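Local coordinates for suppressor protein MPT5 (Saccharomyces cerevisiae, PDB 5BZ1) that binds recognition elements in the 3'-UTRs of target mRNAs through its Pumilio repeats, here holding RNA, and so regulates gene expression after transcription, at residues F53-I57 and L81-I85; S93-T99 and D138-V144. One frame throughout, in Å; residues are numbered along the deposited sequence.

Contact 1 of 2, residues F53-I57 and L81-I85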
loop_
_atom_site.group_PDB
_atom_site.type_symbol
_atom_site.label_atom_id
_atom_site.label_comp_id
_atom_site.label_asym_id
_atom_site.label_seq_id
_atom_site.Cartn_x
_atom_site.Cartn_y
_atom_site.Cartn_z
ATOM N N PHE A 53 17.358 -25.031 -14.707
ATOM C CA PHE A 53 16.756 -23.703 -14.594
ATOM C C PHE A 53 16.491 -23.276 -13.149
ATOM O O PHE A 53 16.844 -22.164 -12.753
ATOM C CB PHE A 53 15.463 -23.633 -15.408
ATOM C CG PHE A 53 15.680 -23.343 -16.863
ATOM C CD1 PHE A 53 16.762 -22.575 -17.272
ATOM C CD2 PHE A 53 14.804 -23.831 -17.824
ATOM C CE1 PHE A 53 16.972 -22.299 -18.613
ATOM C CE2 PHE A 53 15.006 -23.558 -19.168
ATOM C CZ PHE A 53 16.091 -22.792 -19.563
ATOM N N LEU A 54 15.876 -24.158 -12.367
ATOM C CA LEU A 54 15.567 -23.842 -10.975
ATOM C C LEU A 54 16.844 -23.665 -10.158
ATOM O O LEU A 54 16.948 -22.738 -9.350
ATOM C CB LEU A 54 14.689 -24.921 -10.341
ATOM C CG LEU A 54 14.354 -24.677 -8.866
ATOM C CD1 LEU A 54 13.587 -23.370 -8.701
ATOM C CD2 LEU A 54 13.570 -25.838 -8.273
ATOM N N ASP A 55 17.815 -24.549 -10.384
ATOM C CA ASP A 55 19.083 -24.508 -9.664
ATOM C C ASP A 55 19.809 -23.181 -9.905
ATOM O O ASP A 55 20.281 -22.540 -8.966
ATOM C CB ASP A 55 19.973 -25.678 -10.097
ATOM C CG ASP A 55 19.233 -27.008 -10.102
ATOM O OD1 ASP A 55 19.509 -27.856 -9.227
ATOM O OD2 ASP A 55 18.373 -27.198 -10.987
ATOM N N LEU A 56 19.879 -22.773 -11.169
ATOM C CA LEU A 56 20.564 -21.543 -11.553
ATOM C C LEU A 56 19.869 -20.292 -11.008
ATOM O O LEU A 56 20.525 -19.360 -10.538
ATOM C CB LEU A 56 20.687 -21.465 -13.075
ATOM C CG LEU A 56 21.515 -22.585 -13.701
ATOM C CD1 LEU A 56 21.590 -22.436 -15.212
ATOM C CD2 LEU A 56 22.909 -22.611 -13.101
ATOM N N ILE A 57 18.541 -20.284 -11.071
ATOM C CA ILE A 57 17.731 -19.184 -10.549
ATOM C C ILE A 57 18.041 -18.914 -9.075
ATOM O O ILE A 57 18.011 -17.767 -8.619
ATOM C CB ILE A 57 16.226 -19.480 -10.758
ATOM C CG1 ILE A 57 15.815 -19.122 -12.186
ATOM C CG2 ILE A 57 15.355 -18.726 -9.758
ATOM C CD1 ILE A 57 14.455 -19.660 -12.592
ATOM N N LEU A 81 11.230 -21.885 -20.298
ATOM C CA LEU A 81 11.834 -21.579 -18.999
ATOM C C LEU A 81 10.765 -21.429 -17.915
ATOM O O LEU A 81 10.883 -21.994 -16.825
ATOM C CB LEU A 81 12.679 -20.302 -19.084
ATOM C CG LEU A 81 13.037 -19.600 -17.766
ATOM C CD1 LEU A 81 13.909 -20.476 -16.889
ATOM C CD2 LEU A 81 13.722 -18.265 -18.010
ATOM N N ILE A 82 9.724 -20.662 -18.223
ATOM C CA ILE A 82 8.650 -20.415 -17.271
ATOM C C ILE A 82 7.828 -21.686 -17.033
ATOM O O ILE A 82 7.413 -21.959 -15.907
ATOM C CB ILE A 82 7.754 -19.247 -17.733
ATOM C CG1 ILE A 82 8.541 -17.935 -17.688
ATOM C CG2 ILE A 82 6.506 -19.135 -16.868
ATOM C CD1 ILE A 82 7.778 -16.728 -18.215
ATOM N N GLN A 83 7.611 -22.463 -18.093
ATOM C CA GLN A 83 6.933 -23.752 -17.977
ATOM C C GLN A 83 7.660 -24.680 -17.009
ATOM O O GLN A 83 7.035 -25.475 -16.312
ATOM C CB GLN A 83 6.812 -24.427 -19.348
ATOM C CG GLN A 83 5.481 -24.192 -20.058
ATOM C CD GLN A 83 5.540 -24.525 -21.541
ATOM O OE1 GLN A 83 6.610 -24.807 -22.086
ATOM N NE2 GLN A 83 4.389 -24.491 -22.202
ATOM N N THR A 84 8.984 -24.570 -16.974
ATOM C CA THR A 84 9.806 -25.440 -16.142
ATOM C C THR A 84 9.704 -25.090 -14.654
ATOM O O THR A 84 9.680 -25.978 -13.802
ATOM C CB THR A 84 11.287 -25.398 -16.579
ATOM O OG1 THR A 84 11.383 -25.669 -17.983
ATOM C CG2 THR A 84 12.109 -26.423 -15.812
ATOM N N ILE A 85 9.629 -23.798 -14.343
ATOM C CA ILE A 85 9.782 -23.353 -12.960
ATOM C C ILE A 85 8.545 -22.753 -12.286
ATOM O O ILE A 85 8.601 -22.427 -11.102
ATOM C CB ILE A 85 10.981 -22.374 -12.808
ATOM C CG1 ILE A 85 10.830 -21.165 -13.733
ATOM C CG2 ILE A 85 12.297 -23.086 -13.090
ATOM C CD1 ILE A 85 10.078 -20.001 -13.129
#

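Contact 2 of 2, residues S93-T99 and D138-V144. With nucleotides of chain B.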
loop_
_atom_site.group_PDB
_atom_site.type_symbol
_atom_site.label_atom_id
_atom_site.label_comp_id
_atom_site.label_asym_id
_atom_site.label_seq_id
_atom_site.Cartn_x
_atom_site.Cartn_y
_atom_site.Cartn_z
ATOM N N SER A 93 10.662 -17.068 -4.726
ATOM C CA SER A 93 10.379 -15.725 -4.226
ATOM C C SER A 93 10.975 -15.431 -2.843
ATOM O O SER A 93 11.366 -14.300 -2.561
ATOM C CB SER A 93 8.870 -15.472 -4.219
ATOM O OG SER A 93 8.321 -15.663 -5.508
ATOM N N ILE A 94 11.039 -16.446 -1.985
ATOM C CA ILE A 94 11.609 -16.278 -0.650
ATOM C C ILE A 94 13.135 -16.355 -0.673
ATOM O O ILE A 94 13.793 -16.097 0.336
ATOM C CB ILE A 94 11.096 -17.336 0.338
ATOM C CG1 ILE A 94 11.554 -18.734 -0.084
ATOM C CG2 ILE A 94 9.577 -17.271 0.467
ATOM C CD1 ILE A 94 11.097 -19.831 0.859
ATOM N N ASN A 95 13.693 -16.730 -1.819
ATOM C CA ASN A 95 15.141 -16.871 -1.950
ATOM C C ASN A 95 15.799 -15.535 -2.286
ATOM O O ASN A 95 15.281 -14.776 -3.110
ATOM C CB ASN A 95 15.476 -17.904 -3.025
ATOM C CG ASN A 95 16.933 -18.322 -2.997
ATOM O OD1 ASN A 95 17.763 -17.783 -3.730
ATOM N ND2 ASN A 95 17.252 -19.291 -2.146
ATOM N N GLN A 96 16.935 -15.252 -1.653
ATOM C CA GLN A 96 17.601 -13.963 -1.823
ATOM C C GLN A 96 18.122 -13.784 -3.246
ATOM O O GLN A 96 18.238 -12.658 -3.738
ATOM C CB GLN A 96 18.736 -13.793 -0.806
ATOM C CG GLN A 96 19.907 -14.752 -0.990
ATOM C CD GLN A 96 21.053 -14.461 -0.037
ATOM O OE1 GLN A 96 21.482 -13.318 0.103
ATOM N NE2 GLN A 96 21.556 -15.499 0.619
ATOM N N TYR A 97 18.429 -14.900 -3.901
ATOM C CA TYR A 97 18.874 -14.877 -5.286
ATOM C C TYR A 97 17.682 -15.110 -6.211
ATOM O O TYR A 97 17.566 -14.473 -7.261
ATOM C CB TYR A 97 19.960 -15.934 -5.514
ATOM C CG TYR A 97 21.128 -15.788 -4.565
ATOM C CD1 TYR A 97 21.912 -14.644 -4.581
ATOM C CD2 TYR A 97 21.437 -16.782 -3.648
ATOM C CE1 TYR A 97 22.974 -14.492 -3.713
ATOM C CE2 TYR A 97 22.501 -16.640 -2.777
ATOM C CZ TYR A 97 23.264 -15.494 -2.815
ATOM O OH TYR A 97 24.321 -15.342 -1.953
ATOM N N GLY A 98 16.795 -16.014 -5.805
ATOM C CA GLY A 98 15.617 -16.340 -6.589
ATOM C C GLY A 98 14.721 -15.147 -6.875
ATOM O O GLY A 98 14.221 -14.996 -7.992
ATOM N N THR A 99 14.520 -14.297 -5.871
ATOM C CA THR A 99 13.660 -13.130 -6.029
ATOM C C THR A 99 14.166 -12.187 -7.124
ATOM O O THR A 99 13.368 -11.592 -7.840
ATOM C CB THR A 99 13.455 -12.365 -4.693
ATOM O OG1 THR A 99 12.479 -11.331 -4.867
ATOM C CG2 THR A 99 14.761 -11.744 -4.197
ATOM N N ASP A 138 7.286 -11.336 3.340
ATOM C CA ASP A 138 8.673 -11.798 3.311
ATOM C C ASP A 138 9.642 -10.748 2.768
ATOM O O ASP A 138 9.345 -10.047 1.795
ATOM C CB ASP A 138 8.804 -13.096 2.505
ATOM C CG ASP A 138 10.212 -13.661 2.539
ATOM O OD1 ASP A 138 10.570 -14.320 3.539
ATOM O OD2 ASP A 138 10.957 -13.445 1.562
ATOM N N LEU A 139 10.799 -10.661 3.419
ATOM C CA LEU A 139 11.873 -9.744 3.053
ATOM C C LEU A 139 12.206 -9.788 1.558
ATOM O O LEU A 139 12.437 -8.750 0.933
ATOM C CB LEU A 139 13.116 -10.078 3.882
ATOM C CG LEU A 139 14.437 -9.385 3.554
ATOM C CD1 LEU A 139 14.318 -7.883 3.765
ATOM C CD2 LEU A 139 15.563 -9.958 4.403
ATOM N N ASN A 140 12.227 -10.992 0.990
ATOM C CA ASN A 140 12.535 -11.167 -0.426
ATOM C C ASN A 140 11.284 -11.275 -1.290
ATOM O O ASN A 140 11.214 -10.692 -2.378
ATOM C CB ASN A 140 13.412 -12.406 -0.620
ATOM C CG ASN A 140 14.772 -12.257 0.017
ATOM O OD1 ASN A 140 15.468 -11.270 -0.215
ATOM N ND2 ASN A 140 15.150 -13.224 0.846
ATOM N N GLY A 141 10.297 -12.018 -0.797
ATOM C CA GLY A 141 9.084 -12.289 -1.550
ATOM C C GLY A 141 8.214 -11.084 -1.860
ATOM O O GLY A 141 7.555 -11.052 -2.905
ATOM N N ASN A 142 8.206 -10.090 -0.974
ATOM C CA ASN A 142 7.321 -8.942 -1.160
ATOM C C ASN A 142 7.672 -8.155 -2.424
ATOM O O ASN A 142 6.818 -7.481 -2.997
ATOM C CB ASN A 142 7.304 -8.035 0.080
ATOM C CG ASN A 142 8.481 -7.068 0.122
ATOM O OD1 ASN A 142 8.383 -5.931 -0.344
ATOM N ND2 ASN A 142 9.597 -7.514 0.690
ATOM N N HIS A 143 8.921 -8.263 -2.866
ATOM C CA HIS A 143 9.350 -7.597 -4.092
ATOM C C HIS A 143 8.762 -8.279 -5.328
ATOM O O HIS A 143 8.449 -7.616 -6.325
ATOM C CB HIS A 143 10.880 -7.555 -4.179
ATOM C CG HIS A 143 11.527 -6.764 -3.087
ATOM N ND1 HIS A 143 11.461 -5.384 -3.026
ATOM C CD2 HIS A 143 12.258 -7.145 -2.016
ATOM C CE1 HIS A 143 12.115 -4.959 -1.966
ATOM N NE2 HIS A 143 12.613 -6.012 -1.330
ATOM N N VAL A 144 8.624 -9.601 -5.262
ATOM C CA VAL A 144 7.993 -10.361 -6.335
ATOM C C VAL A 144 6.500 -10.028 -6.436
ATOM O O VAL A 144 5.974 -9.822 -7.532
ATOM C CB VAL A 144 8.194 -11.881 -6.150
ATOM C CG1 VAL A 144 7.356 -12.667 -7.155
ATOM C CG2 VAL A 144 9.674 -12.248 -6.283
ATOM P P U B 6 14.635 1.190 3.552
ATOM O OP1 U B 6 15.116 1.690 4.869
ATOM O OP2 U B 6 15.231 1.729 2.296
ATOM O "O5'" U B 6 14.786 -0.397 3.512
ATOM C "C5'" U B 6 14.499 -1.198 4.654
ATOM C "C4'" U B 6 14.406 -2.663 4.301
ATOM O "O4'" U B 6 13.026 -3.000 3.990
ATOM C "C3'" U B 6 15.239 -3.105 3.095
ATOM O "O3'" U B 6 15.734 -4.425 3.321
ATOM C "C2'" U B 6 14.208 -3.137 1.969
ATOM O "O2'" U B 6 14.532 -3.996 0.893
ATOM C "C1'" U B 6 12.964 -3.609 2.713
ATOM N N1 U B 6 11.693 -3.244 2.066
ATOM C C2 U B 6 10.976 -4.269 1.470
ATOM O O2 U B 6 11.371 -5.423 1.474
ATOM N N3 U B 6 9.794 -3.897 0.866
ATOM C C4 U B 6 9.266 -2.620 0.807
ATOM O O4 U B 6 8.190 -2.434 0.230
ATOM C C5 U B 6 10.069 -1.619 1.452
ATOM C C6 U B 6 11.228 -1.949 2.047
ATOM P P U B 7 17.322 -4.709 3.313
ATOM O OP1 U B 7 17.557 -6.116 3.742
ATOM O OP2 U B 7 17.976 -3.611 4.074
ATOM O "O5'" U B 7 17.729 -4.584 1.773
ATOM C "C5'" U B 7 19.092 -4.657 1.359
ATOM C "C4'" U B 7 19.329 -3.949 0.043
ATOM O "O4'" U B 7 18.960 -4.827 -1.059
ATOM C "C3'" U B 7 18.541 -2.652 -0.163
ATOM O "O3'" U B 7 19.327 -1.737 -0.936
ATOM C "C2'" U B 7 17.355 -3.122 -1.000
ATOM O "O2'" U B 7 16.721 -2.110 -1.753
ATOM C "C1'" U B 7 18.020 -4.170 -1.888
ATOM N N1 U B 7 17.109 -5.174 -2.459
ATOM C C2 U B 7 16.763 -5.032 -3.795
ATOM O O2 U B 7 17.164 -4.111 -4.488
ATOM N N3 U B 7 15.921 -5.996 -4.294
ATOM C C4 U B 7 15.409 -7.078 -3.606
ATOM O O4 U B 7 14.664 -7.861 -4.200
ATOM C C5 U B 7 15.822 -7.161 -2.232
ATOM C C6 U B 7 16.641 -6.233 -1.715
ATOM P P U B 9 22.635 -5.242 -4.385
ATOM O OP1 U B 9 22.527 -4.981 -5.845
ATOM O OP2 U B 9 21.408 -5.280 -3.553
ATOM O "O5'" U B 9 23.407 -6.624 -4.198
ATOM C "C5'" U B 9 23.580 -7.219 -2.919
ATOM C "C4'" U B 9 23.858 -8.692 -3.057
ATOM O "O4'" U B 9 22.686 -9.345 -3.604
ATOM C "C3'" U B 9 24.977 -9.043 -4.024
ATOM O "O3'" U B 9 26.252 -8.987 -3.405
ATOM C "C2'" U B 9 24.593 -10.436 -4.514
ATOM O "O2'" U B 9 25.018 -11.437 -3.598
ATOM C "C1'" U B 9 23.065 -10.369 -4.493
ATOM N N1 U B 9 22.472 -10.082 -5.821
ATOM C C2 U B 9 22.311 -11.137 -6.707
ATOM O O2 U B 9 22.661 -12.276 -6.448
ATOM N N3 U B 9 21.741 -10.811 -7.915
ATOM C C4 U B 9 21.315 -9.561 -8.312
ATOM O O4 U B 9 20.823 -9.425 -9.435
ATOM C C5 U B 9 21.504 -8.524 -7.338
ATOM C C6 U B 9 22.054 -8.809 -6.151
HETATM O O HOH W 1 12.841 -15.510 3.053
HETATM O O HOH W 2 17.685 -10.222 -2.413
#

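Contact 1 of 2, residues F53-I57 and L81-I85
Phe53 and Leu81 make the tightest meeting between helix 53-57 and the last turn of helix 75-85, a CH-pi contact. Leu81 CD1 sits over one face of the Phe53 ring, 3.5 Å from the ring centroid and 18° off the normal, and comes nearest to CG at 3.4 Å, so the methyl lies on the half of the ring that adjoins CB. The leucine reaches this place because its CG is anti to the backbone N (chi1 162°), which carries CD1 across to the phenylalanine. At the rim of the same ring, in its plane, stands Thr84 OG1, 3.9 Å from Phe53 CD2; this hydroxyl is hydrogen-bonded within its own helix to Leu80 O. Tyr46 adds an edge-to-face contact with the Phe53 ring.

Aliphatic packing makes up the remainder. The CG2 methyl of Ile85 lies 4.0 Å from Phe53 CB and 4.1 Å from Leu54 CB, resting on the first turn of helix 53-57. Ile57 and Ile85 meet end on, Ile57 CD1 standing 4.1 Å from Ile85 CG2. The same CD1 is 4.4 Å from Leu81 CD1, and Ile92 of helix 89-93 touches Leu54, Ile57 and Ile85.

The two short axes are 10.3 Å apart and nearly perpendicular, at 89°. Within this right-angled crossing, which lies mainly in Pumilio 2 and reaches the first residues of Pumilio 3, no hydrogen bond or salt bridge links the segments, which suggests that fit between ring face and methyl groups, rather than directional bonding, largely sets how they meet.

Contact 2 of 2, residues S93-T99 and D138-V144
Two successive Pumilio repeats meet where each turns into its RNA-facing helix, and Asn140 bridges the turns. Its CG is anti to the carbonyl carbon (chi1 -65°), which lets the amide extend over residues 94-96; ND2 donates to Ile94 O at 3.2 Å, from above the carbonyl plane and with a bent N-H angle of 149°. The backbone of Asn140 is used as well: Thr99 OG1 donates to its O at 2.9 Å, and this hydroxyl also bonds Gln103. With an alanine in place of Asn140, Ile94 O is likely to lose its amide partner, and a gap would probably open beside Gln96 CA. One water donates to Ile94 O and Asp138 OD1, and another donates to Gln96 O and, over a longer distance, to Asn140 OD1.

Each turn carries its own cap, and in the PUF scaffold the capped helices stack side by side from one repeat to the next. Asn95 OD1 accepts from Tyr97 N and Gly98 N, while Asp138 OD2 takes Asn140 N from above the carboxylate plane and Gly141 N on its anti lone pair. Further along helix 141-151, Val144 CG2 comes within 3.3 Å of Thr99 OG1 and Val144 CG1 lies 3.6 Å from Ser93 OG, a hydroxyl bonded to Val89 O.

Asn142 reads U6 of chain B: OD1 accepts from N3 at 2.8 Å, almost straight at 178°, and ND2 donates to O2 at 2.9 Å. ND2 also donates to Asp138 O, which steadies the amide, and the His143 ring places one face against U7 of chain B.

From the N terminus, the chain runs through helix 53-57, then helices 62-69 and 75-85, and contact 1 closes this loop of 23 residues by bringing the end of helix 75-85 back across helix 53-57. Helix 89-93 follows, and contact 2 opens at its end; 38 residues, mostly helical, pass before residues 138-144 close it. The two loops lie in series, neither nesting nor crossing. Contact 1 works mainly inside Pumilio 2, reaching the start of Pumilio 3, while contact 2 ties Pumilio 3 to Pumilio 4. Their centres are 15 Å apart, and they touch directly where Ile57 CG2 packs 4.0 Å from Gly98 CA.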